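Local coordinates for protein NAD(P)H-hydrate epimerase (Saccharomyces cerevisiae, PDB 1JZT) that catalyses the epimerisation of the R- and S-forms of NAD(P)HX, the hydrated, damaged form of NAD(P)H, so that both epimers can be repaired, at residues Arg224-Ala227 with Asn228-Gly231; Glu14-Lys17 with Glu18-Pro22; Ile24-Thr27 with Leu28-Met32; Ala35-Ser38 with Val39-Val43. All blocks are in the same frame, centred on the assembly; numbering follows the deposited sequence.

Overall arrangement
The four contacts are local ones along or beside three helices on the N-terminal and C-terminal parts of the chain. Contacts 1 and 2 end helices 224-229 and 9-19, which lie against each other far from the chain's centre; aromatic and aliphatic faces meet there, and a Lys229-Glu18 salt bridge crosses the joint. Contact 3 begins helix 28-46 near the surface with a polar capping network, and its loop touches the end of helix 9-19. Contact 4, further along helix 28-46, its centre about 8 Å from that of the chain, is mostly buried: small residues pack against helix 69-83 and strand 194-198, and Ser38 OG and Gln41 OE1 are bonded to backbone atoms.

Contact 1 of 4, residues Arg224-Ala227 with Asn228-Gly231; sequences RDFA and NKFG
Phe230 turns the edge of its ring onto the face of Phe226, making a T-shaped stack between residues one turn apart, Phe226 in the six-residue helix 224-229 and Phe230 just past its end. The centroids lie 5.1 Å apart with the planes at 60°, and Phe230 CE2 comes to 3.5 Å from Phe226 CZ. With CG beside the backbone N (chi1 -80°), Phe230 lays its ring back over the preceding turn, where CD2 also approaches Phe226 O, 3.4 Å away near the ring plane. Lys229 bends at chi3 and brings NZ obliquely to 4.0 Å from Phe226 CD1; its ammonium makes a salt bridge with Glu18, while a water links it only weakly to Asp225. The backbone bond from Asn228 N to Arg224 O is nearly straight, at 2.9 Å. Phe230 N then divides itself between Ala227 O at 2.8 Å and, weakly, Phe226 O. Gly231, with positive phi, is the C-prime residue of a Schellman motif: Phe232 N reaches Ala227 O, and Gly231 N reaches Asn228 O. Shrinking Phe226 to an alanine would probably leave the edge of Phe230 without the face it rests on and open a gap beside helix 9-19. Arg224 extends its chain from this short helix to a salt bridge with Glu233. Both rings pack on helix 9-19, Phe226 against Glu18 and Leu19 and Phe230 against Ile15 and Glu18, while Ala227 meets Ile222, Phe232 and Pro234 in the flanking loops.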
loop_
_atom_site.group_PDB
_atom_site.type_symbol
_atom_site.label_atom_id
_atom_site.label_comp_id
_atom_site.label_asym_id
_atom_site.label_seq_id
_atom_site.Cartn_x
_atom_site.Cartn_y
_atom_site.Cartn_z
ATOM N N ARG A 224 6.677 18.082 -13.897
ATOM C CA ARG A 224 5.653 19.124 -13.866
ATOM C C ARG A 224 4.647 19.105 -15.018
ATOM O O ARG A 224 3.442 18.990 -14.798
ATOM C CB ARG A 224 6.326 20.496 -13.808
ATOM C CG ARG A 224 5.375 21.652 -13.578
ATOM C CD ARG A 224 6.115 22.974 -13.682
ATOM N NE ARG A 224 5.234 24.114 -13.451
ATOM C CZ ARG A 224 4.662 24.388 -12.285
ATOM N NH1 ARG A 224 4.882 23.601 -11.238
ATOM N NH2 ARG A 224 3.870 25.448 -12.166
ATOM N N ASP A 225 5.141 19.225 -16.246
ATOM C CA ASP A 225 4.270 19.247 -17.416
ATOM C C ASP A 225 3.337 18.039 -17.496
ATOM O O ASP A 225 2.179 18.172 -17.884
ATOM C CB ASP A 225 5.107 19.336 -18.692
ATOM C CG ASP A 225 5.970 18.115 -18.905
ATOM O OD1 ASP A 225 6.771 17.781 -18.002
ATOM O OD2 ASP A 225 5.848 17.486 -19.977
ATOM N N PHE A 226 3.841 16.868 -17.125
ATOM C CA PHE A 226 3.047 15.644 -17.166
ATOM C C PHE A 226 1.896 15.738 -16.174
ATOM O O PHE A 226 0.748 15.448 -16.513
ATOM C CB PHE A 226 3.920 14.436 -16.820
ATOM C CG PHE A 226 3.214 13.119 -16.946
ATOM C CD1 PHE A 226 2.915 12.594 -18.198
ATOM C CD2 PHE A 226 2.864 12.392 -15.812
ATOM C CE1 PHE A 226 2.280 11.358 -18.322
ATOM C CE2 PHE A 226 2.230 11.158 -15.923
ATOM C CZ PHE A 226 1.937 10.635 -17.184
ATOM N N ALA A 227 2.214 16.135 -14.944
ATOM C CA ALA A 227 1.204 16.280 -13.902
ATOM C C ALA A 227 0.148 17.291 -14.344
ATOM O O ALA A 227 -1.045 16.994 -14.330
ATOM C CB ALA A 227 1.853 16.739 -12.595
ATOM N N ASN A 228 0.591 18.481 -14.740
ATOM C CA ASN A 228 -0.330 19.523 -15.186
ATOM C C ASN A 228 -1.259 19.011 -16.284
ATOM O O ASN A 228 -2.443 19.351 -16.314
ATOM C CB ASN A 228 0.441 20.749 -15.690
ATOM C CG ASN A 228 1.167 21.486 -14.570
ATOM O OD1 ASN A 228 0.977 21.189 -13.388
ATOM N ND2 ASN A 228 1.993 22.456 -14.937
ATOM N N LYS A 229 -0.721 18.191 -17.180
ATOM C CA LYS A 229 -1.509 17.631 -18.268
ATOM C C LYS A 229 -2.677 16.824 -17.722
ATOM O O LYS A 229 -3.741 16.750 -18.340
ATOM C CB LYS A 229 -0.644 16.725 -19.145
ATOM C CG LYS A 229 -1.431 16.007 -20.228
ATOM C CD LYS A 229 -0.522 15.266 -21.179
ATOM C CE LYS A 229 0.020 13.996 -20.566
ATOM N NZ LYS A 229 0.900 13.286 -21.536
ATOM N N PHE A 230 -2.475 16.219 -16.559
ATOM C CA PHE A 230 -3.512 15.404 -15.948
ATOM C C PHE A 230 -4.294 16.116 -14.856
ATOM O O PHE A 230 -4.972 15.480 -14.049
ATOM C CB PHE A 230 -2.899 14.106 -15.423
ATOM C CG PHE A 230 -2.690 13.070 -16.486
ATOM C CD1 PHE A 230 -3.753 12.283 -16.920
ATOM C CD2 PHE A 230 -1.437 12.886 -17.066
ATOM C CE1 PHE A 230 -3.572 11.323 -17.913
ATOM C CE2 PHE A 230 -1.246 11.930 -18.060
ATOM C CZ PHE A 230 -2.316 11.145 -18.486
ATOM N N GLY A 231 -4.190 17.440 -14.834
ATOM C CA GLY A 231 -4.935 18.222 -13.868
ATOM C C GLY A 231 -4.360 18.452 -12.485
ATOM O O GLY A 231 -5.054 19.000 -11.628
HETATM O O HOH W 1 3.225 15.543 -20.619
#

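Contact 2 of 4, residues Glu14-Lys17 with Glu18-Pro22; sequences EIDK and ELMGP
The last turn of helix 9-19 unwinds here, with Ile15 and Leu19 together on one flank and Asp16 and Met20 on another. Three backbone bonds carry the helix to its end: Glu18 N to Glu14 O, Leu19 N to Ile15 O and, the longest at 3.2 Å, Met20 N to Asp16 O. Met20 is the first residue to leave helical angles, and just past it Gly21 N bonds back to Glu18 O. Ile15 and Leu19 lie side by side and point the same way, Ile15 CG2 meeting Leu19 CD1 at 3.8 Å; Ile15 also reaches Phe226 of helix 224-229. Met20, a selenomethionine, runs alongside Asp16, and a bend at chi3 (-76°) folds its terminal methyl back, CE lying 3.3 Å from Asp16 O and 3.9 Å from Asp16 OD2. Its chain also touches Leu28 and Leu31 of helix 28-46. Asp16 packs on Phe143 and has Asn69 nearby, both predicted to bind (6S)-NADPHX, so this flank probably borders the substrate site. Glu14 OE1 and Glu18 OE2, 5.5 Å apart, are like charges, and the salt bridge of Glu18 to Lys229 is likely to offset their repulsion. The turn thus divides its chemistry: an aliphatic flank toward helix 224-229, carboxylates beside it, and, at Asp16, a carboxylate that probably borders the substrate site, with the Met20 methyl beside it.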
loop_
_atom_site.group_PDB
_atom_site.type_symbol
_atom_site.label_atom_id
_atom_site.label_comp_id
_atom_site.label_asym_id
_atom_site.label_seq_id
_atom_site.Cartn_x
_atom_site.Cartn_y
_atom_site.Cartn_z
ATOM N N GLU A 14 -4.854 5.858 -17.222
ATOM C CA GLU A 14 -4.221 6.491 -18.373
ATOM C C GLU A 14 -2.796 6.910 -18.023
ATOM O O GLU A 14 -1.880 6.766 -18.833
ATOM C CB GLU A 14 -5.024 7.721 -18.809
ATOM C CG GLU A 14 -6.292 7.387 -19.591
ATOM C CD GLU A 14 -7.205 8.590 -19.775
ATOM O OE1 GLU A 14 -6.702 9.688 -20.098
ATOM O OE2 GLU A 14 -8.432 8.431 -19.607
ATOM N N ILE A 15 -2.611 7.432 -16.815
ATOM C CA ILE A 15 -1.287 7.858 -16.377
ATOM C C ILE A 15 -0.337 6.667 -16.387
ATOM O O ILE A 15 0.732 6.718 -16.993
ATOM C CB ILE A 15 -1.335 8.462 -14.959
ATOM C CG1 ILE A 15 -2.021 9.833 -15.014
ATOM C CG2 ILE A 15 0.079 8.572 -14.392
ATOM C CD1 ILE A 15 -2.257 10.477 -13.664
ATOM N N ASP A 16 -0.733 5.594 -15.713
ATOM C CA ASP A 16 0.082 4.388 -15.654
ATOM C C ASP A 16 0.402 3.870 -17.044
ATOM O O ASP A 16 1.531 3.457 -17.318
ATOM C CB ASP A 16 -0.640 3.303 -14.866
ATOM C CG ASP A 16 -0.160 3.210 -13.438
ATOM O OD1 ASP A 16 0.187 4.259 -12.860
ATOM O OD2 ASP A 16 -0.138 2.087 -12.894
ATOM N N LYS A 17 -0.597 3.889 -17.919
ATOM C CA LYS A 17 -0.409 3.415 -19.282
ATOM C C LYS A 17 0.640 4.256 -19.993
ATOM O O LYS A 17 1.489 3.729 -20.706
ATOM C CB LYS A 17 -1.729 3.472 -20.056
ATOM C CG LYS A 17 -1.610 3.037 -21.510
ATOM C CD LYS A 17 -2.911 3.279 -22.279
ATOM C CE LYS A 17 -2.696 3.120 -23.783
ATOM N NZ LYS A 17 -3.921 3.405 -24.596
ATOM N N GLU A 18 0.579 5.568 -19.803
ATOM C CA GLU A 18 1.543 6.445 -20.443
ATOM C C GLU A 18 2.935 6.304 -19.851
ATOM O O GLU A 18 3.919 6.239 -20.590
ATOM C CB GLU A 18 1.095 7.904 -20.355
ATOM C CG GLU A 18 0.098 8.298 -21.431
ATOM C CD GLU A 18 -0.170 9.784 -21.457
ATOM O OE1 GLU A 18 0.809 10.567 -21.481
ATOM O OE2 GLU A 18 -1.360 10.172 -21.467
ATOM N N LEU A 19 3.022 6.255 -18.523
ATOM C CA LEU A 19 4.321 6.136 -17.868
ATOM C C LEU A 19 5.115 4.936 -18.368
ATOM O O LEU A 19 6.322 5.031 -18.586
ATOM C CB LEU A 19 4.158 6.053 -16.348
ATOM C CG LEU A 19 3.722 7.345 -15.658
ATOM C CD1 LEU A 19 3.587 7.107 -14.152
ATOM C CD2 LEU A 19 4.748 8.444 -15.925
HETATM N N MSE A 20 4.448 3.808 -18.568
HETATM C CA MSE A 20 5.161 2.636 -19.040
HETATM C C MSE A 20 5.062 2.414 -20.542
HETATM O O MSE A 20 5.390 1.340 -21.044
HETATM C CB MSE A 20 4.713 1.404 -18.249
HETATM C CG MSE A 20 5.346 1.375 -16.857
HETATM SE SE MSE A 20 4.460 0.211 -15.614
HETATM C CE MSE A 20 2.923 1.332 -15.237
ATOM N N GLY A 21 4.626 3.449 -21.257
ATOM C CA GLY A 21 4.525 3.367 -22.703
ATOM C C GLY A 21 5.888 3.596 -23.342
ATOM O O GLY A 21 6.811 4.047 -22.666
ATOM N N PRO A 22 6.051 3.303 -24.645
ATOM C CA PRO A 22 7.319 3.477 -25.365
ATOM C C PRO A 22 7.917 4.879 -25.278
ATOM O O PRO A 22 9.136 5.041 -25.228
ATOM C CB PRO A 22 6.952 3.099 -26.799
ATOM C CG PRO A 22 5.891 2.069 -26.602
ATOM C CD PRO A 22 5.038 2.690 -25.522
#

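Contact 3 of 4, residues Ile24-Thr27 with Leu28-Met32; sequences IGFT and LQQLM
Phe26 and Thr27 have an extended backbone that turns into helix 28-46 at Leu28, and Leu31 N closes the first turn onto Thr27 O at 3.2 Å, almost straight at 175°. Thr27 is the N-cap, and with Gln30 it forms a capping box. Its OG1 accepts from Gln30 N at 3.3 Å, while Gln30 OE1 returns to accept from Thr27 N, also at 3.3 Å. The Thr27 hydroxyl donates to Gln30 OE1 too, at 2.9 Å, in the carbonyl plane and on a lone pair; the Thr27 N donor is tilted 31° from that plane. Placing OG1 between the backbone N and the carbonyl carbon (chi1 65°) is what lets it face both the helix N-H and the amide oxygen. Gln29, bent at chi2, brings its OE1 to 3.4 Å from Thr27 CB. Beside the cap, Leu31 lays CD2 over one face of the Phe26 ring, a CH-pi contact 4.1 Å from the centroid, while Gln30 OE1 stands at the ring edge, 4.0 Å from CD1 of Phe26. Leu28 and Met32 touch Asn69 of helix 69-83, predicted to bind (6S)-NADPHX. A valine at the Thr27 position would probably leave Gln30 N without its cap and the Gln30 amide freer to turn, held by one bond instead of two. The box grips one amide oxygen with two donors and gives one first-turn N-H a partner, while the ring and leucine form an apolar patch beside it.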
loop_
_atom_site.group_PDB
_atom_site.type_symbol
_atom_site.label_atom_id
_atom_site.label_comp_id
_atom_site.label_asym_id
_atom_site.label_seq_id
_atom_site.Cartn_x
_atom_site.Cartn_y
_atom_site.Cartn_z
ATOM N N ILE A 24 7.591 7.364 -22.751
ATOM C CA ILE A 24 8.183 7.659 -21.444
ATOM C C ILE A 24 9.283 6.653 -21.122
ATOM O O ILE A 24 10.382 7.033 -20.715
ATOM C CB ILE A 24 7.125 7.605 -20.314
ATOM C CG1 ILE A 24 5.918 8.463 -20.672
ATOM C CG2 ILE A 24 7.735 8.081 -19.000
ATOM C CD1 ILE A 24 6.247 9.896 -20.979
ATOM N N GLY A 25 8.970 5.371 -21.276
ATOM C CA GLY A 25 9.960 4.337 -21.042
ATOM C C GLY A 25 10.140 3.787 -19.640
ATOM O O GLY A 25 11.093 3.048 -19.402
ATOM N N PHE A 26 9.261 4.130 -18.703
ATOM C CA PHE A 26 9.394 3.592 -17.350
ATOM C C PHE A 26 9.065 2.105 -17.351
ATOM O O PHE A 26 8.221 1.654 -18.125
ATOM C CB PHE A 26 8.461 4.329 -16.380
ATOM C CG PHE A 26 9.124 5.455 -15.649
ATOM C CD1 PHE A 26 10.267 5.219 -14.889
ATOM C CD2 PHE A 26 8.610 6.748 -15.706
ATOM C CE1 PHE A 26 10.893 6.254 -14.196
ATOM C CE2 PHE A 26 9.229 7.791 -15.015
ATOM C CZ PHE A 26 10.376 7.540 -14.256
ATOM N N THR A 27 9.744 1.340 -16.502
ATOM C CA THR A 27 9.485 -0.090 -16.410
ATOM C C THR A 27 8.708 -0.363 -15.131
ATOM O O THR A 27 8.826 0.381 -14.155
ATOM C CB THR A 27 10.786 -0.925 -16.364
ATOM O OG1 THR A 27 11.507 -0.636 -15.157
ATOM C CG2 THR A 27 11.664 -0.611 -17.571
ATOM N N LEU A 28 7.901 -1.419 -15.143
ATOM C CA LEU A 28 7.112 -1.780 -13.971
ATOM C C LEU A 28 8.029 -2.029 -12.776
ATOM O O LEU A 28 7.694 -1.677 -11.643
ATOM C CB LEU A 28 6.294 -3.045 -14.247
ATOM C CG LEU A 28 5.506 -3.596 -13.049
ATOM C CD1 LEU A 28 4.438 -2.592 -12.630
ATOM C CD2 LEU A 28 4.874 -4.930 -13.423
ATOM N N GLN A 29 9.180 -2.648 -13.035
ATOM C CA GLN A 29 10.138 -2.945 -11.981
ATOM C C GLN A 29 10.537 -1.684 -11.207
ATOM O O GLN A 29 10.573 -1.690 -9.977
ATOM C CB GLN A 29 11.393 -3.604 -12.568
ATOM C CG GLN A 29 11.207 -5.043 -13.069
ATOM C CD GLN A 29 10.615 -5.138 -14.468
ATOM O OE1 GLN A 29 10.457 -4.136 -15.168
ATOM N NE2 GLN A 29 10.295 -6.358 -14.887
ATOM N N GLN A 30 10.846 -0.613 -11.931
ATOM C CA GLN A 30 11.236 0.641 -11.299
ATOM C C GLN A 30 10.098 1.259 -10.497
ATOM O O GLN A 30 10.258 1.588 -9.319
ATOM C CB GLN A 30 11.672 1.664 -12.343
ATOM C CG GLN A 30 13.020 1.405 -13.000
ATOM C CD GLN A 30 13.212 2.311 -14.199
ATOM O OE1 GLN A 30 12.687 2.040 -15.276
ATOM N NE2 GLN A 30 13.941 3.410 -14.013
ATOM N N LEU A 31 8.952 1.430 -11.139
ATOM C CA LEU A 31 7.814 2.056 -10.471
ATOM C C LEU A 31 7.359 1.310 -9.219
ATOM O O LEU A 31 7.062 1.929 -8.193
ATOM C CB LEU A 31 6.652 2.205 -11.453
ATOM C CG LEU A 31 6.933 3.099 -12.666
ATOM C CD1 LEU A 31 5.655 3.261 -13.483
ATOM C CD2 LEU A 31 7.446 4.466 -12.212
HETATM N N MSE A 32 7.309 -0.015 -9.311
HETATM C CA MSE A 32 6.890 -0.844 -8.191
HETATM C C MSE A 32 7.902 -0.777 -7.044
HETATM O O MSE A 32 7.528 -0.749 -5.867
HETATM C CB MSE A 32 6.696 -2.288 -8.667
HETATM C CG MSE A 32 6.097 -3.226 -7.631
HETATM SE SE MSE A 32 5.295 -4.797 -8.486
HETATM C CE MSE A 32 3.746 -3.935 -9.265
#

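Contact 4 of 4, residues Ala35-Ser38 with Val39-Val43; sequences AGFS and VAQAV
Ala35 to Val43 continue helix 28-46 as regular alpha-helix, with unbroken bonds from Val39 N to Ala35 O, Ala40 N to Gly36 O, Gln41 N to Phe37 O and Ala42 N to Ser38 O, the third of them the shortest at 2.9 Å. The chief side-chain meeting is Phe37 with Gln41, one turn on: NE2 of Gln41 comes obliquely to 3.8 Å from Phe37 CE2, the amide and ring planes 73° apart. Gln41 leaves the helix with CG anti to the backbone N (chi1 -168°) and an extended chain, and its OE1 accepts from Gln242 N, a bond likely to fix how the amide is turned. Val39 rests CG2 3.5 Å from Ala35 O, and Ala40 CB lies at the same distance from Phe37 O. Ala35, Val39 and Ala40 pack respectively on Asp73, Cys77 and His80 of helix 69-83; Asp73 is predicted to bind (6S)-NADPHX, which places the Ala35 end near the probable substrate site. The small side chains of Ala35, Ala40 and Ala42 probably let the helix pack closely, while the buried Ser38 hydroxyl is satisfied by backbone: Leu34 O within the helix, Gly219 N and Gln242 O beyond it. Together Ser38 and Gln41 tie the helix by polar bonds to the chain leading into strand 243-245.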
loop_
_atom_site.group_PDB
_atom_site.type_symbol
_atom_site.label_atom_id
_atom_site.label_comp_id
_atom_site.label_asym_id
_atom_site.label_seq_id
_atom_site.Cartn_x
_atom_site.Cartn_y
_atom_site.Cartn_z
ATOM N N ALA A 35 7.461 2.642 -5.548
ATOM C CA ALA A 35 6.181 2.698 -4.841
ATOM C C ALA A 35 6.251 1.934 -3.519
ATOM O O ALA A 35 5.830 2.442 -2.474
ATOM C CB ALA A 35 5.067 2.127 -5.714
ATOM N N GLY A 36 6.770 0.712 -3.572
ATOM C CA GLY A 36 6.892 -0.096 -2.368
ATOM C C GLY A 36 7.805 0.571 -1.354
ATOM O O GLY A 36 7.599 0.451 -0.138
ATOM N N PHE A 37 8.820 1.275 -1.848
ATOM C CA PHE A 37 9.752 1.972 -0.968
ATOM C C PHE A 37 8.989 3.055 -0.213
ATOM O O PHE A 37 9.125 3.193 1.010
ATOM C CB PHE A 37 10.891 2.619 -1.765
ATOM C CG PHE A 37 11.878 3.361 -0.902
ATOM C CD1 PHE A 37 12.938 2.690 -0.306
ATOM C CD2 PHE A 37 11.700 4.713 -0.622
ATOM C CE1 PHE A 37 13.807 3.344 0.567
ATOM C CE2 PHE A 37 12.563 5.383 0.255
ATOM C CZ PHE A 37 13.617 4.691 0.847
ATOM N N SER A 38 8.174 3.808 -0.947
ATOM C CA SER A 38 7.371 4.882 -0.361
ATOM C C SER A 38 6.533 4.378 0.804
ATOM O O SER A 38 6.538 4.957 1.886
ATOM C CB SER A 38 6.438 5.487 -1.417
ATOM O OG SER A 38 7.163 6.214 -2.383
ATOM N N VAL A 39 5.793 3.301 0.565
ATOM C CA VAL A 39 4.953 2.718 1.604
ATOM C C VAL A 39 5.777 2.366 2.839
ATOM O O VAL A 39 5.386 2.678 3.957
ATOM C CB VAL A 39 4.256 1.436 1.117
ATOM C CG1 VAL A 39 3.419 0.837 2.248
ATOM C CG2 VAL A 39 3.378 1.753 -0.089
ATOM N N ALA A 40 6.906 1.691 2.645
ATOM C CA ALA A 40 7.772 1.324 3.767
ATOM C C ALA A 40 8.234 2.567 4.533
ATOM O O ALA A 40 8.235 2.593 5.769
ATOM C CB ALA A 40 8.975 0.559 3.258
ATOM N N GLN A 41 8.639 3.600 3.802
ATOM C CA GLN A 41 9.084 4.832 4.451
ATOM C C GLN A 41 7.950 5.452 5.297
ATOM O O GLN A 41 8.199 5.962 6.390
ATOM C CB GLN A 41 9.597 5.824 3.392
ATOM C CG GLN A 41 10.359 7.035 3.945
ATOM C CD GLN A 41 11.076 7.827 2.853
ATOM O OE1 GLN A 41 10.460 8.260 1.885
ATOM N NE2 GLN A 41 12.381 8.021 3.016
ATOM N N ALA A 42 6.709 5.396 4.808
ATOM C CA ALA A 42 5.560 5.946 5.549
ATOM C C ALA A 42 5.336 5.180 6.854
ATOM O O ALA A 42 5.041 5.771 7.900
ATOM C CB ALA A 42 4.283 5.886 4.690
ATOM N N VAL A 43 5.468 3.859 6.789
ATOM C CA VAL A 43 5.291 3.014 7.967
ATOM C C VAL A 43 6.364 3.334 9.007
ATOM O O VAL A 43 6.076 3.467 10.198
ATOM C CB VAL A 43 5.389 1.526 7.593
ATOM C CG1 VAL A 43 5.432 0.667 8.853
ATOM C CG2 VAL A 43 4.210 1.143 6.718
#